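Local coordinates for protein peptide methionine sulfoxide reductase msrA/msrB (Neisseria meningitidis, PDB 3BQG) that reduces methionine sulfoxide in peptides and proteins back to methionine, working through a redox-active cysteine captured here in its sulfenic acid form, at residues D69-S83 with A113-V127. The protein carries 1 engineered substitution. Numbering follows the deposited sequence.
Sequences DDILQYFFRVVDPTS and ALKREQQKYQLPLVV
Pro-81 O takes two groups from the 113-127 segment: the N-H of Val-126, in a nearly straight hydrogen bond of 2.8 Å between Val-126 N and Pro-81 O, and, in a longer CA-H...O contact, Leu-125 CA. A second link is made by water 3, which donates to both Thr-82 O and Pro-124 O. Pro-81 CG sits over one face of the Tyr-121 ring, off-centre, 3.9 Å from the centroid in a CH-pi contact, while Pro-81 CB presses tightly on Val-127 CG2 at 3.5 Å. Beside it, Thr-82 CG2 approaches Tyr-121 CD2 obliquely at 3.4 Å. That methyl is available because Thr-82 turns OG1 back between its own N and carbonyl carbon (chi1 74°), where OG1 and the backbone N both bond Asp-80 OD1, the latter closing an Asx turn. Helices 68-78 and 106-117 belong to the alpha/beta domain of the MsrA family, built round a mixed sheet; the axes of their 69-78 and 113-117 segments cross at -40°, Leu-72 and Phe-75 reach Val-99 of strand 97-101, and Val-127 touches Ser-97 of the same strand. Between the helices sits the buried Phe-76 ring. The Glu-117 side chain, bent at chi2 (62°), lays its carboxylate almost parallel to the phenyl ring, with Glu-117 CG over the ring face and OE2 3.4 Å from Phe-76 CB. Leu-114 CD2 touches Phe-76 CZ at 3.6 Å, the two side chains crossing at about a right angle, and nearer the N-terminal ends Leu-72 CD1 touches Ala-113 CB. Water 2 lies 2.9 Å from the carboxylate oxygen OE2 of the buried Glu-117 and also reaches Phe-76 O. Water 1 similarly spans Gln-73 OE1 and Ala-113 O.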
# COMPACT_ATOMS: atom_id res chain seq x y z
N ASP A 69 -7.59 -6.11 -9.70
CA ASP A 69 -6.41 -6.14 -10.55
C ASP A 69 -6.00 -4.73 -10.95
O ASP A 69 -4.81 -4.41 -10.95
CB ASP A 69 -6.65 -6.95 -11.82
CG ASP A 69 -5.41 -7.02 -12.69
OD1 ASP A 69 -4.41 -7.64 -12.23
OD2 ASP A 69 -5.41 -6.45 -13.80
N ASP A 70 -6.97 -3.89 -11.30
CA ASP A 70 -6.65 -2.51 -11.67
C ASP A 70 -5.87 -1.89 -10.51
O ASP A 70 -4.83 -1.27 -10.71
CB ASP A 70 -7.91 -1.68 -11.92
CG ASP A 70 -8.74 -2.19 -13.07
OD1 ASP A 70 -8.19 -2.87 -13.97
OD2 ASP A 70 -9.96 -1.90 -13.09
N ILE A 71 -6.39 -2.07 -9.30
CA ILE A 71 -5.74 -1.53 -8.10
C ILE A 71 -4.32 -2.06 -7.98
O ILE A 71 -3.39 -1.32 -7.64
CB ILE A 71 -6.52 -1.90 -6.82
CG1 ILE A 71 -7.89 -1.19 -6.81
CG2 ILE A 71 -5.71 -1.51 -5.58
CD1 ILE A 71 -7.80 0.33 -6.72
N LEU A 72 -4.13 -3.36 -8.24
CA LEU A 72 -2.81 -3.95 -8.15
C LEU A 72 -1.86 -3.41 -9.22
O LEU A 72 -0.66 -3.22 -8.96
CB LEU A 72 -2.89 -5.47 -8.22
CG LEU A 72 -3.62 -6.13 -7.04
CD1 LEU A 72 -3.59 -7.65 -7.18
CD2 LEU A 72 -2.95 -5.71 -5.73
N GLN A 73 -2.37 -3.15 -10.42
CA GLN A 73 -1.51 -2.61 -11.47
C GLN A 73 -1.01 -1.22 -11.07
O GLN A 73 0.16 -0.90 -11.28
CB GLN A 73 -2.27 -2.55 -12.80
CG GLN A 73 -2.68 -3.92 -13.32
CD GLN A 73 -1.49 -4.87 -13.48
OE1 GLN A 73 -1.47 -5.96 -12.90
NE2 GLN A 73 -0.50 -4.46 -14.26
N TYR A 74 -1.88 -0.40 -10.50
CA TYR A 74 -1.49 0.94 -10.05
C TYR A 74 -0.42 0.80 -8.97
O TYR A 74 0.52 1.59 -8.90
CB TYR A 74 -2.70 1.69 -9.48
CG TYR A 74 -3.59 2.33 -10.53
CD1 TYR A 74 -3.13 3.39 -11.31
CD2 TYR A 74 -4.91 1.91 -10.70
CE1 TYR A 74 -3.95 4.01 -12.25
CE2 TYR A 74 -5.75 2.53 -11.63
CZ TYR A 74 -5.26 3.58 -12.40
OH TYR A 74 -6.08 4.22 -13.30
N PHE A 75 -0.58 -0.22 -8.13
CA PHE A 75 0.36 -0.50 -7.04
C PHE A 75 1.74 -0.79 -7.63
O PHE A 75 2.73 -0.15 -7.27
CB PHE A 75 -0.14 -1.71 -6.24
CG PHE A 75 0.75 -2.10 -5.10
CD1 PHE A 75 0.94 -1.25 -4.01
CD2 PHE A 75 1.36 -3.36 -5.08
CE1 PHE A 75 1.72 -1.64 -2.92
CE2 PHE A 75 2.14 -3.76 -3.99
CZ PHE A 75 2.31 -2.90 -2.91
N PHE A 76 1.79 -1.77 -8.53
CA PHE A 76 3.04 -2.19 -9.17
C PHE A 76 3.74 -1.10 -9.98
O PHE A 76 4.94 -1.18 -10.22
CB PHE A 76 2.80 -3.40 -10.09
CG PHE A 76 2.35 -4.64 -9.38
CD1 PHE A 76 2.97 -5.06 -8.21
CD2 PHE A 76 1.29 -5.39 -9.88
CE1 PHE A 76 2.55 -6.22 -7.55
CE2 PHE A 76 0.86 -6.55 -9.23
CZ PHE A 76 1.50 -6.96 -8.06
N ARG A 77 2.98 -0.10 -10.42
CA ARG A 77 3.55 0.98 -11.20
C ARG A 77 4.54 1.82 -10.41
O ARG A 77 5.52 2.33 -10.97
CB ARG A 77 2.43 1.88 -11.74
CG ARG A 77 2.92 3.10 -12.50
CD ARG A 77 1.76 3.94 -13.02
NE ARG A 77 0.90 3.20 -13.95
CZ ARG A 77 -0.24 3.67 -14.45
NH1 ARG A 77 -0.65 4.88 -14.11
NH2 ARG A 77 -0.96 2.93 -15.28
N VAL A 78 4.32 1.96 -9.11
CA VAL A 78 5.18 2.79 -8.29
C VAL A 78 5.94 2.13 -7.14
O VAL A 78 6.78 2.76 -6.50
CB VAL A 78 4.37 3.98 -7.73
CG1 VAL A 78 3.79 4.80 -8.89
CG2 VAL A 78 3.26 3.48 -6.83
N VAL A 79 5.65 0.86 -6.87
CA VAL A 79 6.32 0.14 -5.80
C VAL A 79 7.34 -0.86 -6.37
O VAL A 79 7.05 -1.55 -7.35
CB VAL A 79 5.29 -0.63 -4.92
CG1 VAL A 79 6.00 -1.47 -3.87
CG2 VAL A 79 4.34 0.37 -4.26
N ASP A 80 8.53 -0.91 -5.78
CA ASP A 80 9.57 -1.85 -6.22
C ASP A 80 9.26 -3.16 -5.50
O ASP A 80 9.44 -3.28 -4.29
CB ASP A 80 10.96 -1.36 -5.81
CG ASP A 80 12.06 -2.20 -6.43
OD1 ASP A 80 11.85 -3.42 -6.60
OD2 ASP A 80 13.14 -1.65 -6.73
N PRO A 81 8.80 -4.17 -6.26
CA PRO A 81 8.43 -5.49 -5.72
C PRO A 81 9.58 -6.46 -5.50
O PRO A 81 9.34 -7.61 -5.13
CB PRO A 81 7.46 -6.00 -6.77
CG PRO A 81 8.16 -5.58 -8.03
CD PRO A 81 8.63 -4.15 -7.73
N THR A 82 10.81 -6.01 -5.71
CA THR A 82 11.96 -6.90 -5.55
C THR A 82 12.87 -6.57 -4.37
O THR A 82 13.78 -7.33 -4.06
CB THR A 82 12.83 -6.88 -6.82
OG1 THR A 82 13.56 -5.65 -6.90
CG2 THR A 82 11.95 -6.99 -8.07
N SER A 83 12.63 -5.45 -3.70
CA SER A 83 13.47 -5.07 -2.57
C SER A 83 12.85 -5.46 -1.23
O SER A 83 11.67 -5.19 -0.99
CB SER A 83 13.75 -3.57 -2.60
OG SER A 83 12.54 -2.84 -2.63
N ALA A 113 -1.70 -12.15 -9.97
CA ALA A 113 -1.21 -10.84 -10.39
C ALA A 113 0.30 -10.76 -10.18
O ALA A 113 1.02 -10.19 -10.99
CB ALA A 113 -1.91 -9.73 -9.60
N LEU A 114 0.77 -11.33 -9.07
CA LEU A 114 2.20 -11.33 -8.78
C LEU A 114 2.95 -12.21 -9.79
O LEU A 114 4.06 -11.87 -10.23
CB LEU A 114 2.46 -11.83 -7.36
CG LEU A 114 2.12 -10.84 -6.23
CD1 LEU A 114 2.26 -11.52 -4.90
CD2 LEU A 114 3.05 -9.65 -6.31
N LYS A 115 2.36 -13.34 -10.15
CA LYS A 115 3.00 -14.24 -11.10
C LYS A 115 3.21 -13.51 -12.42
O LYS A 115 4.26 -13.64 -13.05
CB LYS A 115 2.15 -15.49 -11.32
CG LYS A 115 2.79 -16.52 -12.25
CD LYS A 115 1.97 -17.80 -12.34
CE LYS A 115 2.72 -18.88 -13.12
NZ LYS A 115 1.94 -20.13 -13.25
N ARG A 116 2.21 -12.73 -12.84
CA ARG A 116 2.31 -11.99 -14.09
C ARG A 116 3.35 -10.88 -14.01
O ARG A 116 4.09 -10.64 -14.96
CB ARG A 116 0.94 -11.39 -14.47
CG ARG A 116 -0.10 -12.44 -14.87
CD ARG A 116 -1.45 -11.81 -15.21
NE ARG A 116 -2.43 -12.82 -15.60
CZ ARG A 116 -2.32 -13.59 -16.67
NH1 ARG A 116 -1.27 -13.48 -17.47
NH2 ARG A 116 -3.27 -14.49 -16.96
N GLU A 117 3.41 -10.20 -12.86
CA GLU A 117 4.36 -9.11 -12.65
C GLU A 117 5.79 -9.64 -12.68
O GLU A 117 6.70 -8.94 -13.12
CB GLU A 117 4.08 -8.43 -11.30
CG GLU A 117 4.76 -7.08 -11.09
CD GLU A 117 4.32 -6.01 -12.09
OE1 GLU A 117 3.29 -6.21 -12.77
OE2 GLU A 117 5.00 -4.97 -12.19
N GLN A 118 5.98 -10.87 -12.22
CA GLN A 118 7.31 -11.48 -12.19
C GLN A 118 7.91 -11.59 -13.60
O GLN A 118 9.13 -11.65 -13.75
CB GLN A 118 7.25 -12.87 -11.54
CG GLN A 118 8.59 -13.62 -11.46
CD GLN A 118 9.64 -12.89 -10.63
OE1 GLN A 118 10.40 -12.06 -11.14
NE2 GLN A 118 9.69 -13.21 -9.34
N GLN A 119 7.06 -11.61 -14.62
CA GLN A 119 7.56 -11.69 -15.98
C GLN A 119 8.26 -10.40 -16.40
O GLN A 119 8.96 -10.37 -17.41
CB GLN A 119 6.41 -12.00 -16.96
CG GLN A 119 5.98 -13.46 -16.90
CD GLN A 119 7.12 -14.40 -17.22
OE1 GLN A 119 7.61 -14.46 -18.35
NE2 GLN A 119 7.57 -15.15 -16.22
N LYS A 120 8.07 -9.33 -15.63
CA LYS A 120 8.70 -8.06 -15.96
C LYS A 120 9.99 -7.85 -15.17
O LYS A 120 10.68 -6.86 -15.37
CB LYS A 120 7.75 -6.90 -15.67
CG LYS A 120 6.34 -7.10 -16.20
CD LYS A 120 5.51 -5.83 -16.07
CE LYS A 120 4.10 -6.06 -16.61
NZ LYS A 120 3.33 -4.78 -16.73
N TYR A 121 10.31 -8.79 -14.28
CA TYR A 121 11.51 -8.67 -13.45
C TYR A 121 12.42 -9.89 -13.45
O TYR A 121 11.96 -11.03 -13.34
CB TYR A 121 11.13 -8.40 -11.99
CG TYR A 121 10.51 -7.04 -11.75
CD1 TYR A 121 9.15 -6.82 -11.98
CD2 TYR A 121 11.29 -5.99 -11.27
CE1 TYR A 121 8.58 -5.57 -11.73
CE2 TYR A 121 10.73 -4.75 -11.02
CZ TYR A 121 9.38 -4.54 -11.25
OH TYR A 121 8.84 -3.30 -11.00
N GLN A 122 13.72 -9.63 -13.53
CA GLN A 122 14.71 -10.70 -13.51
C GLN A 122 14.93 -11.13 -12.05
O GLN A 122 15.13 -12.32 -11.78
CB GLN A 122 16.01 -10.21 -14.14
CG GLN A 122 15.86 -9.76 -15.58
CD GLN A 122 17.09 -9.05 -16.09
OE1 GLN A 122 17.61 -8.14 -15.44
NE2 GLN A 122 17.55 -9.44 -17.27
N LEU A 123 14.90 -10.17 -11.13
CA LEU A 123 15.08 -10.48 -9.70
C LEU A 123 13.76 -11.03 -9.15
O LEU A 123 12.68 -10.62 -9.57
CB LEU A 123 15.48 -9.23 -8.91
CG LEU A 123 16.81 -8.55 -9.24
CD1 LEU A 123 17.02 -7.36 -8.31
CD2 LEU A 123 17.96 -9.53 -9.09
N PRO A 124 13.83 -11.96 -8.19
CA PRO A 124 12.59 -12.50 -7.64
C PRO A 124 11.75 -11.48 -6.86
O PRO A 124 12.29 -10.61 -6.17
CB PRO A 124 13.07 -13.66 -6.77
CG PRO A 124 14.43 -13.23 -6.34
CD PRO A 124 15.01 -12.60 -7.58
N LEU A 125 10.44 -11.58 -6.99
CA LEU A 125 9.52 -10.69 -6.29
C LEU A 125 9.42 -11.08 -4.82
O LEU A 125 9.45 -12.26 -4.48
CB LEU A 125 8.13 -10.75 -6.95
CG LEU A 125 7.83 -9.70 -8.01
CD1 LEU A 125 8.96 -9.60 -9.02
CD2 LEU A 125 6.52 -10.03 -8.69
N VAL A 126 9.34 -10.09 -3.93
CA VAL A 126 9.26 -10.39 -2.50
C VAL A 126 8.05 -9.77 -1.80
O VAL A 126 8.00 -9.71 -0.58
CB VAL A 126 10.55 -9.94 -1.77
CG1 VAL A 126 11.77 -10.61 -2.38
CG2 VAL A 126 10.71 -8.42 -1.84
N VAL A 127 7.08 -9.31 -2.58
CA VAL A 127 5.86 -8.72 -2.04
C VAL A 127 5.06 -9.74 -1.23
O VAL A 127 4.82 -10.85 -1.70
CB VAL A 127 4.96 -8.16 -3.18
CG1 VAL A 127 3.66 -7.59 -2.61
CG2 VAL A 127 5.72 -7.10 -3.96
O HOH W 1 0.40 -8.14 -12.79
O HOH W 2 6.52 -3.40 -10.25
O HOH W 3 14.50 -9.88 -5.04